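Local coordinates for protein polycyclic ketone monooxygenase (Myceliophthora thermophila, PDB 5MQ6) that uses FAD and NADPH to insert one oxygen atom beside the carbonyl of ketones, polycyclic ones above all, yielding esters or lactones, at residues 152-157 and 308-313; 514-519 and 577-582; 584-589 and 625-630. All blocks are in the same frame, centred on the assembly; numbering follows the deposited sequence.

Contact 1. Residues 152-157 and 308-313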
loop_
_atom_site.group_PDB
_atom_site.type_symbol
_atom_site.label_atom_id
_atom_site.label_comp_id
_atom_site.label_asym_id
_atom_site.label_seq_id
_atom_site.Cartn_x
_atom_site.Cartn_y
_atom_site.Cartn_z
ATOM N N SER A 152 21.904 -3.039 3.749
ATOM C CA SER A 152 21.653 -1.960 4.732
ATOM C C SER A 152 20.414 -2.243 5.605
ATOM O O SER A 152 19.624 -3.236 5.370
ATOM C CB SER A 152 21.451 -0.660 4.003
ATOM O OG SER A 152 22.590 -0.370 3.196
ATOM N N LYS A 153 20.248 -1.379 6.600
ATOM C CA LYS A 153 19.065 -1.425 7.468
ATOM C C LYS A 153 17.737 -1.171 6.720
ATOM O O LYS A 153 16.776 -1.739 7.081
ATOM C CB LYS A 153 19.138 -0.490 8.674
ATOM C CG LYS A 153 18.022 -0.816 9.683
ATOM C CD LYS A 153 18.480 -0.773 11.122
ATOM C CE LYS A 153 17.394 -0.882 12.162
ATOM N NZ LYS A 153 17.425 -2.232 12.860
ATOM N N TYR A 154 17.755 -0.284 5.752
ATOM C CA TYR A 154 16.675 0.096 4.896
ATOM C C TYR A 154 17.179 -0.121 3.454
ATOM O O TYR A 154 18.205 0.447 3.010
ATOM C CB TYR A 154 16.284 1.536 5.133
ATOM C CG TYR A 154 15.945 1.711 6.611
ATOM C CD1 TYR A 154 14.775 1.079 7.168
ATOM C CD2 TYR A 154 16.815 2.364 7.478
ATOM C CE1 TYR A 154 14.496 1.129 8.513
ATOM C CE2 TYR A 154 16.549 2.367 8.846
ATOM C CZ TYR A 154 15.390 1.805 9.348
ATOM O OH TYR A 154 15.127 1.832 10.667
ATOM N N ALA A 155 16.428 -0.916 2.714
ATOM C CA ALA A 155 16.743 -1.196 1.309
ATOM C C ALA A 155 16.363 -0.103 0.352
ATOM O O ALA A 155 15.268 0.465 0.420
ATOM C CB ALA A 155 16.045 -2.523 0.876
ATOM N N ALA A 156 17.241 0.143 -0.622
ATOM C CA ALA A 156 16.931 1.048 -1.752
ATOM C C ALA A 156 16.148 0.271 -2.885
ATOM O O ALA A 156 16.160 -0.949 -2.929
ATOM C CB ALA A 156 18.195 1.670 -2.305
ATOM N N GLY A 157 15.435 1.018 -3.720
ATOM C CA GLY A 157 14.661 0.497 -4.820
ATOM C C GLY A 157 15.343 -0.626 -5.544
ATOM O O GLY A 157 14.780 -1.731 -5.630
ATOM N N ARG A 308 15.561 8.438 10.858
ATOM C CA ARG A 308 15.768 7.188 10.103
ATOM C C ARG A 308 16.854 6.274 10.637
ATOM O O ARG A 308 16.623 5.050 10.827
ATOM C CB ARG A 308 16.047 7.511 8.649
ATOM C CG ARG A 308 16.350 6.333 7.710
ATOM C CD ARG A 308 15.079 5.610 7.374
ATOM N NE ARG A 308 14.478 4.962 8.572
ATOM C CZ ARG A 308 13.291 4.306 8.551
ATOM N NH1 ARG A 308 12.572 4.163 7.415
ATOM N NH2 ARG A 308 12.832 3.745 9.664
ATOM N N GLY A 309 18.074 6.792 10.819
ATOM C CA GLY A 309 19.125 5.917 11.232
ATOM C C GLY A 309 19.554 4.775 10.311
ATOM O O GLY A 309 19.726 3.608 10.727
ATOM N N GLN A 310 19.780 5.136 9.063
ATOM C CA GLN A 310 20.287 4.223 8.043
ATOM C C GLN A 310 21.674 3.834 8.471
ATOM O O GLN A 310 22.371 4.655 9.079
ATOM C CB GLN A 310 20.283 4.857 6.672
ATOM C CG GLN A 310 20.976 4.028 5.584
ATOM C CD GLN A 310 20.215 2.733 5.259
ATOM O OE1 GLN A 310 19.969 1.876 6.125
ATOM N NE2 GLN A 310 19.862 2.566 3.994
ATOM N N ARG A 311 22.041 2.589 8.168
ATOM C CA ARG A 311 23.187 1.903 8.692
ATOM C C ARG A 311 23.481 0.730 7.691
ATOM O O ARG A 311 22.547 0.059 7.182
ATOM C CB ARG A 311 22.725 1.316 10.037
ATOM C CG ARG A 311 23.701 1.178 11.148
ATOM C CD ARG A 311 23.144 0.409 12.384
ATOM N NE ARG A 311 22.506 -0.837 11.993
ATOM C CZ ARG A 311 23.113 -1.961 11.560
ATOM N NH1 ARG A 311 24.449 -2.068 11.562
ATOM N NH2 ARG A 311 22.371 -3.020 11.135
ATOM N N PRO A 312 24.763 0.462 7.398
ATOM C CA PRO A 312 25.109 -0.755 6.631
ATOM C C PRO A 312 24.870 -2.021 7.464
ATOM O O PRO A 312 24.876 -1.958 8.665
ATOM C CB PRO A 312 26.605 -0.550 6.312
ATOM C CG PRO A 312 27.063 0.383 7.412
ATOM C CD PRO A 312 25.933 1.348 7.557
ATOM N N THR A 313 24.589 -3.152 6.850
ATOM C CA THR A 313 24.398 -4.400 7.600
ATOM C C THR A 313 25.780 -4.803 8.176
ATOM O O THR A 313 26.758 -4.725 7.460
ATOM C CB THR A 313 23.886 -5.578 6.675
ATOM O OG1 THR A 313 22.609 -5.248 6.160
ATOM C CG2 THR A 313 23.755 -6.858 7.411
HETATM O O HOH W 1 20.213 -2.951 12.676
HETATM O O HOH W 2 17.485 2.569 12.341
#
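Lys153 N donates to Arg311 O at 2.8 Å, beside the single beta bridge that pairs Ser152 with Pro312. The amide of Gln310 reads the backbone of Tyr154 at both ends: its OE1 accepts from Tyr154 N (3.1 Å), and its NE2 gives a straight bond to Tyr154 O (2.9 Å), in the carbonyl plane and on a lone pair. OE1 also takes Arg311 N, and the three bonds together hold the amide's rotation. Segment 152-157 belongs to the pyridine nucleotide-disulphide oxidoreductase region, and the contact lies close to the FAD site: the side chain of Arg308 is about 7 Å from the bound FAD, and its NH1 bonds Asp133 O. The second interaction is a cation-pi stack: the Arg308 guanidinium lies flat over one face of the Tyr154 ring, centres 3.5 Å apart and planes at 20°, while Lys153 CG covers the opposite face. Tyr154 OH bonds Asp354 OD2. A leucine in place of Tyr154 would probably leave the guanidinium without its stacking face and Asp354 without its hydroxyl partner. Water 2 links Tyr154 OH to Gly309 O; Lys153 is salt-bridged to Glu135 and Arg311 to Glu317.

Contact 2. Residues 514-519 and 577-582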
loop_
_atom_site.group_PDB
_atom_site.type_symbol
_atom_site.label_atom_id
_atom_site.label_comp_id
_atom_site.label_asym_id
_atom_site.label_seq_id
_atom_site.Cartn_x
_atom_site.Cartn_y
_atom_site.Cartn_z
ATOM N N ALA A 514 -18.478 -8.370 2.718
ATOM C CA ALA A 514 -18.735 -9.716 3.186
ATOM C C ALA A 514 -17.702 -10.691 2.751
ATOM O O ALA A 514 -17.606 -10.950 1.558
ATOM C CB ALA A 514 -20.106 -10.202 2.713
ATOM N N THR A 515 -16.989 -11.263 3.700
ATOM C CA THR A 515 -15.990 -12.240 3.459
ATOM C C THR A 515 -15.932 -13.184 4.623
ATOM O O THR A 515 -16.554 -12.982 5.635
ATOM C CB THR A 515 -14.578 -11.625 3.429
ATOM O OG1 THR A 515 -14.236 -11.141 4.732
ATOM C CG2 THR A 515 -14.534 -10.515 2.388
ATOM N N LEU A 516 -15.175 -14.262 4.458
ATOM C CA LEU A 516 -14.601 -14.959 5.574
ATOM C C LEU A 516 -13.072 -14.644 5.627
ATOM O O LEU A 516 -12.326 -14.835 4.641
ATOM C CB LEU A 516 -14.825 -16.441 5.558
ATOM C CG LEU A 516 -14.301 -17.220 6.728
ATOM C CD1 LEU A 516 -14.847 -16.768 8.011
ATOM C CD2 LEU A 516 -14.449 -18.733 6.552
ATOM N N HIS A 517 -12.658 -14.126 6.772
ATOM C CA HIS A 517 -11.242 -13.807 7.083
ATOM C C HIS A 517 -10.583 -12.765 6.198
ATOM O O HIS A 517 -9.331 -12.628 6.154
ATOM C CB HIS A 517 -10.434 -15.115 7.117
ATOM C CG HIS A 517 -10.947 -16.145 8.084
ATOM N ND1 HIS A 517 -10.731 -17.505 7.910
ATOM C CD2 HIS A 517 -11.575 -16.034 9.268
ATOM C CE1 HIS A 517 -11.226 -18.162 8.935
ATOM N NE2 HIS A 517 -11.682 -17.291 9.799
ATOM N N GLY A 518 -11.406 -12.048 5.460
ATOM C CA GLY A 518 -10.983 -11.054 4.468
ATOM C C GLY A 518 -10.502 -11.578 3.128
ATOM O O GLY A 518 -10.057 -10.780 2.271
ATOM N N VAL A 519 -10.629 -12.869 2.881
ATOM C CA VAL A 519 -9.942 -13.411 1.691
ATOM C C VAL A 519 -10.804 -14.025 0.606
ATOM O O VAL A 519 -10.289 -14.385 -0.487
ATOM C CB VAL A 519 -8.893 -14.489 2.091
ATOM C CG1 VAL A 519 -7.835 -13.877 3.003
ATOM C CG2 VAL A 519 -9.524 -15.658 2.746
ATOM N N GLU A 577 -21.373 -14.013 6.748
ATOM C CA GLU A 577 -22.214 -13.118 7.483
ATOM C C GLU A 577 -21.889 -13.142 8.993
ATOM O O GLU A 577 -21.837 -12.111 9.623
ATOM C CB GLU A 577 -23.669 -13.452 7.189
ATOM C CG GLU A 577 -24.568 -12.304 7.484
ATOM C CD GLU A 577 -24.461 -11.178 6.513
ATOM O OE1 GLU A 577 -23.795 -11.249 5.456
ATOM O OE2 GLU A 577 -25.084 -10.182 6.827
ATOM N N ALA A 578 -21.595 -14.300 9.550
ATOM C CA ALA A 578 -21.094 -14.372 10.884
ATOM C C ALA A 578 -19.792 -13.551 11.049
ATOM O O ALA A 578 -19.601 -12.848 12.030
ATOM C CB ALA A 578 -20.878 -15.839 11.250
ATOM N N TRP A 579 -18.909 -13.644 10.050
ATOM C CA TRP A 579 -17.589 -13.047 10.150
ATOM C C TRP A 579 -17.809 -11.512 10.108
ATOM O O TRP A 579 -17.220 -10.746 10.901
ATOM C CB TRP A 579 -16.700 -13.574 8.983
ATOM C CG TRP A 579 -15.342 -12.918 9.028
ATOM C CD1 TRP A 579 -14.886 -11.982 8.244
ATOM C CD2 TRP A 579 -14.359 -13.154 10.023
ATOM N NE1 TRP A 579 -13.613 -11.594 8.661
ATOM C CE2 TRP A 579 -13.292 -12.301 9.774
ATOM C CE3 TRP A 579 -14.289 -14.020 11.111
ATOM C CZ2 TRP A 579 -12.186 -12.273 10.544
ATOM C CZ3 TRP A 579 -13.177 -13.980 11.910
ATOM C CH2 TRP A 579 -12.125 -13.150 11.597
ATOM N N SER A 580 -18.764 -11.092 9.236
ATOM C CA SER A 580 -19.115 -9.693 9.074
ATOM C C SER A 580 -19.708 -9.077 10.352
ATOM O O SER A 580 -19.341 -7.933 10.685
ATOM C CB SER A 580 -19.959 -9.420 7.807
ATOM O OG SER A 580 -19.466 -10.069 6.674
ATOM N N PHE A 581 -20.539 -9.837 11.092
ATOM C CA PHE A 581 -21.012 -9.400 12.409
ATOM C C PHE A 581 -19.847 -9.395 13.399
ATOM O O PHE A 581 -19.778 -8.547 14.270
ATOM C CB PHE A 581 -22.242 -10.188 12.892
ATOM C CG PHE A 581 -23.518 -9.687 12.300
ATOM C CD1 PHE A 581 -23.813 -9.958 10.982
ATOM C CD2 PHE A 581 -24.346 -8.803 13.014
ATOM C CE1 PHE A 581 -24.937 -9.423 10.367
ATOM C CE2 PHE A 581 -25.500 -8.264 12.418
ATOM C CZ PHE A 581 -25.796 -8.562 11.080
ATOM N N GLU A 582 -18.896 -10.315 13.269
ATOM C CA GLU A 582 -17.660 -10.198 14.085
ATOM C C GLU A 582 -16.977 -8.845 13.823
ATOM O O GLU A 582 -16.623 -8.147 14.784
ATOM C CB GLU A 582 -16.708 -11.374 13.914
ATOM C CG GLU A 582 -15.394 -11.333 14.614
ATOM C CD GLU A 582 -15.518 -11.405 16.148
ATOM O OE1 GLU A 582 -16.602 -11.727 16.672
ATOM O OE2 GLU A 582 -14.480 -11.146 16.833
#
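Trp579, on helix 573-585, lays one face of its indole against the loop 514-519, and His517 meets that ring edge-on. The pair is T-shaped: the imidazole edge points at the six-membered ring of Trp579, centroids 4.8 Å apart and planes at 87°. His517 CD2 does the touching, 3.7 Å from Trp579 CZ3. A chi1 of 177° carries the indole of Trp579 away from the helix and across the turn of the loop.

Backbone atoms of the loop supply the rest of the aromatic contact. His517 N sits over the indole face, 3.3 Å from Trp579 NE1; as both are donors, this is packing and no hydrogen bond. Thr515 O approaches the pyrrole part obliquely, 3.3 Å from Trp579 CD1.

The apolar contact is smaller: Leu516 CD1 rests on Trp579 CB at 3.8 Å. One helix position further on, Ser580 OG packs in van der Waals contact 3.6 Å from Ala514 CA, its own hydrogen bond being made within the helix to Glu576 O.

Polar bonds lie beside the interface. Thr515 OG1 weakly accepts from Gly518 N, bracing the turn, while Gln534 ties both partners from outside, its OE1 to Thr515 OG1 and its O to Trp579 NE1. Helix 630-641 packs on the same cluster, with Leu636 touching both His517 and Trp579.

No hydrogen bond runs directly between the two segments, although every touching residue is buried. Their cohesion therefore rests on the aromatic and van der Waals fit of the indole against the loop, while the indole N-H and the threonine hydroxyl, which could be costly to bury unpaired, are both satisfied by Gln534.

Contact 3. Residues 584-589 and 625-630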
loop_
_atom_site.group_PDB
_atom_site.type_symbol
_atom_site.label_atom_id
_atom_site.label_comp_id
_atom_site.label_asym_id
_atom_site.label_seq_id
_atom_site.Cartn_x
_atom_site.Cartn_y
_atom_site.Cartn_z
ATOM N N MET A 584 -18.210 -6.039 12.797
ATOM C CA MET A 584 -19.050 -4.954 13.353
ATOM C C MET A 584 -18.786 -4.777 14.840
ATOM O O MET A 584 -18.665 -3.642 15.336
ATOM C CB MET A 584 -20.503 -5.264 13.190
ATOM C CG MET A 584 -21.013 -5.146 11.774
ATOM S SD MET A 584 -22.778 -5.636 11.759
ATOM C CE MET A 584 -23.044 -6.011 10.066
ATOM N N LYS A 585 -18.586 -5.908 15.536
ATOM C CA LYS A 585 -18.277 -5.881 16.967
ATOM C C LYS A 585 -16.974 -5.090 17.296
ATOM O O LYS A 585 -16.772 -4.621 18.424
ATOM C CB LYS A 585 -18.201 -7.311 17.410
ATOM C CG LYS A 585 -17.993 -7.514 18.864
ATOM C CD LYS A 585 -18.223 -8.959 19.215
ATOM C CE LYS A 585 -16.978 -9.735 19.181
ATOM N NZ LYS A 585 -17.373 -11.163 19.321
ATOM N N HIS A 586 -16.069 -5.003 16.325
ATOM C CA HIS A 586 -14.785 -4.341 16.516
ATOM C C HIS A 586 -14.717 -2.863 16.097
ATOM O O HIS A 586 -13.653 -2.233 16.270
ATOM C CB HIS A 586 -13.720 -5.129 15.732
ATOM C CG HIS A 586 -13.401 -6.449 16.331
ATOM N ND1 HIS A 586 -12.339 -6.641 17.167
ATOM C CD2 HIS A 586 -14.022 -7.652 16.238
ATOM C CE1 HIS A 586 -12.290 -7.913 17.531
ATOM N NE2 HIS A 586 -13.336 -8.539 17.022
ATOM N N ALA A 587 -15.835 -2.309 15.578
ATOM C CA ALA A 587 -15.885 -1.014 14.908
ATOM C C ALA A 587 -15.585 0.167 15.851
ATOM O O ALA A 587 -14.983 1.159 15.445
ATOM C CB ALA A 587 -17.233 -0.836 14.193
ATOM N N GLY A 588 -15.954 0.027 17.102
ATOM C CA GLY A 588 -15.682 1.050 18.127
ATOM C C GLY A 588 -14.206 1.402 18.241
ATOM O O GLY A 588 -13.883 2.556 18.426
ATOM N N TRP A 589 -13.317 0.435 18.054
ATOM C CA TRP A 589 -11.882 0.740 18.011
ATOM C C TRP A 589 -11.592 1.884 17.033
ATOM O O TRP A 589 -10.823 2.788 17.336
ATOM C CB TRP A 589 -11.031 -0.495 17.667
ATOM C CG TRP A 589 -9.623 -0.240 17.945
ATOM C CD1 TRP A 589 -8.728 0.358 17.120
ATOM C CD2 TRP A 589 -8.927 -0.530 19.146
ATOM N NE1 TRP A 589 -7.490 0.455 17.745
ATOM C CE2 TRP A 589 -7.593 -0.065 18.987
ATOM C CE3 TRP A 589 -9.301 -1.134 20.362
ATOM C CZ2 TRP A 589 -6.625 -0.173 20.002
ATOM C CZ3 TRP A 589 -8.362 -1.254 21.359
ATOM C CH2 TRP A 589 -7.027 -0.747 21.184
ATOM N N ASN A 625 -11.906 -3.634 10.148
ATOM C CA ASN A 625 -11.030 -4.675 10.543
ATOM C C ASN A 625 -11.275 -5.131 11.964
ATOM O O ASN A 625 -11.968 -4.511 12.743
ATOM C CB ASN A 625 -9.604 -4.145 10.440
ATOM C CG ASN A 625 -9.001 -4.281 9.052
ATOM O OD1 ASN A 625 -9.477 -4.979 8.228
ATOM N ND2 ASN A 625 -7.844 -3.663 8.863
ATOM N N LEU A 626 -10.704 -6.279 12.295
ATOM C CA LEU A 626 -10.594 -6.698 13.653
ATOM C C LEU A 626 -9.761 -5.603 14.354
ATOM O O LEU A 626 -9.079 -4.840 13.694
ATOM C CB LEU A 626 -9.867 -8.004 13.672
ATOM C CG LEU A 626 -10.470 -9.180 12.947
ATOM C CD1 LEU A 626 -9.467 -10.292 13.000
ATOM C CD2 LEU A 626 -11.714 -9.642 13.683
ATOM N N SER A 627 -9.857 -5.504 15.682
ATOM C CA SER A 627 -9.258 -4.423 16.449
ATOM C C SER A 627 -8.075 -4.917 17.317
ATOM O O SER A 627 -7.575 -4.143 18.156
ATOM C CB SER A 627 -10.302 -3.748 17.341
ATOM O OG SER A 627 -10.796 -4.648 18.317
ATOM N N GLN A 628 -7.650 -6.183 17.139
ATOM C CA GLN A 628 -6.736 -6.782 18.061
ATOM C C GLN A 628 -5.315 -7.005 17.592
ATOM O O GLN A 628 -4.507 -7.571 18.347
ATOM C CB GLN A 628 -7.320 -8.061 18.578
ATOM C CG GLN A 628 -8.713 -7.917 19.216
ATOM C CD GLN A 628 -8.711 -7.179 20.536
ATOM O OE1 GLN A 628 -8.301 -7.732 21.520
ATOM N NE2 GLN A 628 -9.174 -5.915 20.564
ATOM N N GLY A 629 -5.007 -6.523 16.392
ATOM C CA GLY A 629 -3.710 -6.666 15.716
ATOM C C GLY A 629 -3.368 -7.925 14.950
ATOM O O GLY A 629 -4.026 -9.020 15.085
ATOM N N MET A 630 -2.305 -7.801 14.165
ATOM C CA MET A 630 -1.927 -8.880 13.232
ATOM C C MET A 630 -1.645 -10.228 13.942
ATOM O O MET A 630 -2.098 -11.296 13.495
ATOM C CB MET A 630 -0.781 -8.464 12.300
ATOM C CG MET A 630 -0.429 -9.568 11.295
ATOM S SD MET A 630 -1.742 -9.845 10.038
ATOM C CE MET A 630 -2.153 -8.268 9.471
#
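His586, in the segment that continues from helix 573-585, has the most surface buried here and grips Ser627 through ND1. ND1 of His586 and Ser627 OG are 2.8 Å apart in a nearly straight hydrogen bond (167°) in which either could be the donor. The other ring nitrogen, NE2, is bonded to Glu582 OE2, one turn back on the helix, so the imidazole is held at both nitrogens and its rotation is fixed. Leu626 CD2 sits over one face of the ring in a CH-pi contact, 4.1 Å from the centroid, and Asn625 O approaches His586 CB at 3.5 Å.

Ser627 is the hub on the other side. Its OG stands between the backbone N and the carbonyl carbon (chi1 64°), a rotamer that turns the hydroxyl to the histidine edge; there it also accepts from Gln628 NE2 at 3.0 Å, a nitrogen that bonds Gly372 O as well.

Trp589 closes the contact from beyond the turn. Its CB packs 3.3 Å from Ser627 CB, and Ser627 O lies over the indole face, 4.0 Å above its plane. The indole NE1 is bonded to Ser363 O.

In the fold, the segment following helix 573-585 is thus tied by one side-chain bond to the loop leading into helix 630-641, whose N-cap position is Gly629.

Contact 1 stands apart, its centre about 38 Å from that of contact 2 and about 33 Å from that of contact 3; contacts 1 and 2 lie on opposite sides of the chain's centre. Contacts 2 and 3 are neighbours on the same side, centres about 12 Å apart, and share helix 573-585: its middle meets the loop 514-519, and the chain continuing from it meets the loop 625-630. They touch where Leu626 CD2 packs on Trp579 CH2 at 4.1 Å. Along the chain the three come in series, each closing before the next opens. Contact 1 thus joins loops near the bound FAD and NADPH, whereas contacts 2 and 3 fasten helix 573-585 and its continuation to two loops.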